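Long-range contact in pterin-4-alpha-carbinolamine dehydratase MoaB2 (Mycobacterium marinum, PDB 3RFQ), which probably takes part in molybdenum cofactor biosynthesis as a pterin-binding protein of the MogA/MoaB family: residues 106-111 against 140-145. Sequence-based numbering, arbitrary orientation.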
# COMPACT_ATOMS: atom_id res chain seq x y z
N VAL C 106 3.66 0.84 -28.26
CA VAL C 106 3.08 2.14 -28.65
C VAL C 106 1.61 2.37 -28.21
O VAL C 106 1.03 3.40 -28.55
CB VAL C 106 3.24 2.43 -30.16
CG1 VAL C 106 4.72 2.67 -30.53
CG2 VAL C 106 2.63 1.32 -31.01
N THR C 107 1.05 1.44 -27.45
CA THR C 107 -0.35 1.57 -26.99
C THR C 107 -0.58 2.89 -26.23
O THR C 107 -1.58 3.58 -26.49
CB THR C 107 -0.78 0.37 -26.13
OG1 THR C 107 -0.55 -0.85 -26.85
CG2 THR C 107 -2.23 0.45 -25.70
N PRO C 108 0.35 3.26 -25.33
CA PRO C 108 0.05 4.53 -24.60
C PRO C 108 0.04 5.77 -25.49
O PRO C 108 -0.83 6.62 -25.31
CB PRO C 108 1.16 4.63 -23.55
CG PRO C 108 1.67 3.18 -23.41
CD PRO C 108 1.56 2.61 -24.80
N GLU C 109 0.99 5.85 -26.43
CA GLU C 109 1.07 6.97 -27.38
C GLU C 109 -0.18 7.02 -28.26
O GLU C 109 -0.72 8.11 -28.51
CB GLU C 109 2.34 6.91 -28.26
CG GLU C 109 3.67 7.21 -27.56
CD GLU C 109 3.87 6.35 -26.32
OE1 GLU C 109 3.90 5.10 -26.44
OE2 GLU C 109 3.92 6.92 -25.20
N SER C 110 -0.62 5.86 -28.75
CA SER C 110 -1.88 5.76 -29.52
C SER C 110 -3.08 6.19 -28.67
O SER C 110 -3.98 6.90 -29.15
CB SER C 110 -2.12 4.33 -30.01
OG SER C 110 -1.06 3.85 -30.81
N THR C 111 -3.10 5.74 -27.42
CA THR C 111 -4.22 6.03 -26.53
C THR C 111 -4.29 7.52 -26.15
O THR C 111 -5.36 8.12 -26.18
CB THR C 111 -4.17 5.12 -25.30
OG1 THR C 111 -4.22 3.76 -25.76
CG2 THR C 111 -5.34 5.39 -24.34
N LEU C 140 5.17 -1.75 -13.89
CA LEU C 140 5.84 -0.73 -14.68
C LEU C 140 5.06 -0.27 -15.93
O LEU C 140 5.58 0.52 -16.71
CB LEU C 140 7.25 -1.21 -15.10
CG LEU C 140 8.18 -1.47 -13.92
CD1 LEU C 140 9.55 -2.04 -14.33
CD2 LEU C 140 8.37 -0.19 -13.17
N SER C 141 3.85 -0.80 -16.12
CA SER C 141 3.07 -0.52 -17.32
C SER C 141 2.94 0.99 -17.56
O SER C 141 2.53 1.75 -16.66
CB SER C 141 1.67 -1.16 -17.20
OG SER C 141 0.86 -0.80 -18.33
N ARG C 142 3.26 1.43 -18.77
CA ARG C 142 2.99 2.83 -19.16
C ARG C 142 1.55 3.01 -19.68
O ARG C 142 1.19 4.06 -20.25
CB ARG C 142 3.99 3.30 -20.22
CG ARG C 142 5.49 3.07 -19.94
CD ARG C 142 6.35 3.85 -20.95
NE ARG C 142 6.11 3.35 -22.29
CZ ARG C 142 5.51 4.01 -23.28
NH1 ARG C 142 5.11 5.26 -23.14
NH2 ARG C 142 5.34 3.41 -24.45
N GLY C 143 0.73 1.98 -19.53
CA GLY C 143 -0.66 2.06 -20.00
C GLY C 143 -1.41 3.21 -19.35
O GLY C 143 -1.20 3.52 -18.17
N LEU C 144 -2.24 3.86 -20.15
CA LEU C 144 -3.11 4.94 -19.69
C LEU C 144 -4.52 4.50 -19.35
O LEU C 144 -4.97 3.41 -19.73
CB LEU C 144 -3.23 5.97 -20.80
CG LEU C 144 -1.89 6.49 -21.32
CD1 LEU C 144 -2.17 7.52 -22.40
CD2 LEU C 144 -0.97 7.06 -20.18
N ALA C 145 -5.25 5.38 -18.68
CA ALA C 145 -6.67 5.17 -18.46
C ALA C 145 -7.32 6.54 -18.54
O ALA C 145 -6.77 7.52 -18.06
CB ALA C 145 -6.91 4.58 -17.09
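Arg142 and Glu109 form a bidentate, end-on salt bridge between the loop 140-145 and the first turn of helix 107-114. Both segments belong to a MogA/MoaB-type fold, probably a molybdopterin-binding domain, in which helices pack around a mixed, mainly parallel sheet. Arg142 NH1 donates to Glu109 OE2 at 2.9 Å. Arg142 NH2 donates to Glu109 OE1 at 3.0 Å. Each N-H points almost straight at its oxygen, at 169°. Both oxygens lie in the guanidinium plane and are met on their syn sides, but the nitrogens approach from somewhat out of the carboxylate plane. The two flat groups are tilted by 21°. Glu109 starts away from the loop, but the bend at chi2 (53°) turns its carboxylate back to the arginine.

Pro108 packs against both the guanidinium and the carbonyl of Arg142. Pro108 CG lies over one guanidinium face, displaced from the middle of the group toward its edge, and also sits 3.3 Å from Arg142 O. Leu144 extends the contact along the helix. Leu144 CD1 packs 3.3 Å from Pro108 O, and Leu144 CB meets Thr111 CG2 at 4.2 Å.

The second shell fixes both sides. Arg142 NE donates to Gly100 O, so three nitrogens of the guanidinium are held and its rotation is restricted. Asn155, on strand 151-156, bridges the segments: OD1 bonds to Leu144 N and ND2 to Thr111 OG1. Glu118 of the second subunit packs on Arg142, which places the contact near a subunit interface. Before Leu144 the loop makes an ST turn, with Gly143 N donating to Ser141 OG at 3.0 Å.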